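Local coordinates for putative uncharacterized protein (Enterobacter cloacae, PDB 4HFK), which is probably a type VI secretion immunity protein that binds and inhibits a cognate amidase effector, at residues 22-27 and 35-40. Numbering follows the deposited sequence.
Sequences RCIGKI and EDADAS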
loop_
_atom_site.group_PDB
_atom_site.type_symbol
_atom_site.label_atom_id
_atom_site.label_comp_id
_atom_site.label_asym_id
_atom_site.label_seq_id
_atom_site.Cartn_x
_atom_site.Cartn_y
_atom_site.Cartn_z
ATOM N N ARG B 22 -1.044 2.587 -7.759
ATOM C CA ARG B 22 -1.359 3.701 -8.638
ATOM C C ARG B 22 -2.001 4.877 -7.876
ATOM O O ARG B 22 -1.717 6.048 -8.165
ATOM C CB ARG B 22 -2.262 3.233 -9.772
ATOM C CG ARG B 22 -2.662 4.340 -10.694
ATOM C CD ARG B 22 -2.605 3.883 -12.136
ATOM N NE ARG B 22 -2.997 4.966 -13.032
ATOM C CZ ARG B 22 -2.138 5.680 -13.752
ATOM N NH1 ARG B 22 -0.837 5.411 -13.698
ATOM N NH2 ARG B 22 -2.587 6.646 -14.537
ATOM N N CYS B 23 -2.861 4.579 -6.905
ATOM C CA CYS B 23 -3.413 5.643 -6.064
ATOM C C CYS B 23 -2.309 6.381 -5.314
ATOM O O CYS B 23 -2.305 7.612 -5.258
ATOM C CB CYS B 23 -4.401 5.091 -5.040
ATOM S SG CYS B 23 -5.999 4.694 -5.684
ATOM N N ILE B 24 -1.391 5.623 -4.721
ATOM C CA ILE B 24 -0.256 6.212 -4.008
ATOM C C ILE B 24 0.507 7.162 -4.922
ATOM O O ILE B 24 0.895 8.252 -4.504
ATOM C CB ILE B 24 0.682 5.124 -3.459
ATOM C CG1 ILE B 24 -0.026 4.360 -2.332
ATOM C CG2 ILE B 24 1.971 5.740 -2.930
ATOM C CD1 ILE B 24 0.697 3.113 -1.867
ATOM N N GLY B 25 0.688 6.759 -6.178
ATOM C CA GLY B 25 1.363 7.583 -7.162
ATOM C C GLY B 25 0.630 8.884 -7.432
ATOM O O GLY B 25 1.253 9.923 -7.665
ATOM N N LYS B 26 -0.698 8.834 -7.408
ATOM C CA LYS B 26 -1.499 10.022 -7.646
ATOM C C LYS B 26 -1.520 10.991 -6.465
ATOM O O LYS B 26 -1.679 12.187 -6.669
ATOM C CB LYS B 26 -2.938 9.637 -8.017
ATOM C CG LYS B 26 -3.066 8.995 -9.389
ATOM C CD LYS B 26 -4.529 8.756 -9.738
ATOM C CE LYS B 26 -4.645 8.006 -11.061
ATOM N NZ LYS B 26 -3.915 8.707 -12.163
ATOM N N ILE B 27 -1.389 10.488 -5.236
ATOM C CA ILE B 27 -1.453 11.371 -4.062
ATOM C C ILE B 27 -0.083 11.790 -3.524
ATOM O O ILE B 27 0.016 12.698 -2.702
ATOM C CB ILE B 27 -2.279 10.772 -2.894
ATOM C CG1 ILE B 27 -1.795 9.366 -2.530
ATOM C CG2 ILE B 27 -3.749 10.731 -3.241
ATOM C CD1 ILE B 27 -0.934 9.309 -1.301
ATOM N N GLU B 35 7.306 8.067 -9.168
ATOM C CA GLU B 35 7.947 7.175 -10.135
ATOM C C GLU B 35 8.052 5.750 -9.573
ATOM O O GLU B 35 7.820 4.775 -10.287
ATOM C CB GLU B 35 9.326 7.707 -10.551
ATOM C CG GLU B 35 9.259 9.052 -11.275
ATOM C CD GLU B 35 10.626 9.695 -11.504
ATOM O OE1 GLU B 35 11.658 9.102 -11.101
ATOM O OE2 GLU B 35 10.663 10.802 -12.090
ATOM N N ASP B 36 8.400 5.639 -8.291
ATOM C CA ASP B 36 8.509 4.335 -7.637
ATOM C C ASP B 36 7.144 3.611 -7.614
ATOM O O ASP B 36 7.033 2.431 -7.982
ATOM C CB ASP B 36 9.066 4.524 -6.221
ATOM C CG ASP B 36 9.338 3.204 -5.505
ATOM O OD1 ASP B 36 8.426 2.350 -5.439
ATOM O OD2 ASP B 36 10.467 3.020 -4.991
ATOM N N ALA B 37 6.107 4.330 -7.197
ATOM C CA ALA B 37 4.770 3.762 -7.126
ATOM C C ALA B 37 4.259 3.335 -8.510
ATOM O O ALA B 37 3.603 2.297 -8.639
ATOM C CB ALA B 37 3.809 4.747 -6.470
ATOM N N ASP B 38 4.553 4.118 -9.547
ATOM C CA ASP B 38 4.103 3.757 -10.893
ATOM C C ASP B 38 4.913 2.597 -11.489
ATOM O O ASP B 38 4.380 1.794 -12.261
ATOM C CB ASP B 38 4.144 4.966 -11.833
ATOM C CG ASP B 38 3.085 6.008 -11.496
ATOM O OD1 ASP B 38 2.132 5.691 -10.739
ATOM O OD2 ASP B 38 3.197 7.148 -11.999
ATOM N N ALA B 39 6.197 2.516 -11.146
ATOM C CA ALA B 39 7.012 1.385 -11.579
ATOM C C ALA B 39 6.505 0.139 -10.861
ATOM O O ALA B 39 6.382 -0.933 -11.451
ATOM C CB ALA B 39 8.476 1.619 -11.263
ATOM N N SER B 40 6.206 0.294 -9.579
ATOM C CA SER B 40 5.652 -0.800 -8.793
ATOM C C SER B 40 4.320 -1.279 -9.373
ATOM O O SER B 40 4.108 -2.489 -9.546
ATOM C CB SER B 40 5.483 -0.361 -7.336
ATOM O OG SER B 40 6.750 -0.081 -6.755
HETATM O O HOH W 1 -0.180 6.920 -10.324
HETATM O O HOH W 2 0.602 3.861 -11.930
#
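Ala37 turns its methyl onto the backbone of Gly25, with CB lying 3.7 Å from Gly25 N and nearly as close to the CA. Because the glycine carries no side chain at the point facing the other helix, the two backbones come together here, and the CA atoms of Gly25 and Ala37 are 5.1 Å apart. The short helical segments run nearly antiparallel (161°), their axes approaching to 7.9 Å, which is close for two helices. Ile24 adds an apolar flank: its CG2, anti to the backbone N, meets Ala37 CB at 4.1 Å.

Beside this apolar patch, Asp38 and Arg22 are joined through water. Asp38 OD1 receives a hydrogen from each of two waters; one also donates to Arg22 O (2.8 Å), while the other accepts from Arg22 NH1 (2.8 Å) in the guanidinium plane. Asp38 OD1 itself stands 4.2 Å from Arg22 NH1, well out of that plane, so any direct attraction is probably one of charge alone. Lys34 engages Asp38 OD2, and Asp59 engages Arg22 NE, both as salt bridges. Another protein's chain also meets this polar end: Arg22 NH2 hydrogen-bonds to its backbone and Asp38 packs on one of its basic side chains, consistent with a part in partner binding.

The contact thus closes the antiparallel hairpin of helices 11-27 and 31-47. Cys23 faces helices 52-66 and 79-87, while Ile24 touches Cys83 of helix 79-87 in its own chain and Ile24 of the second subunit.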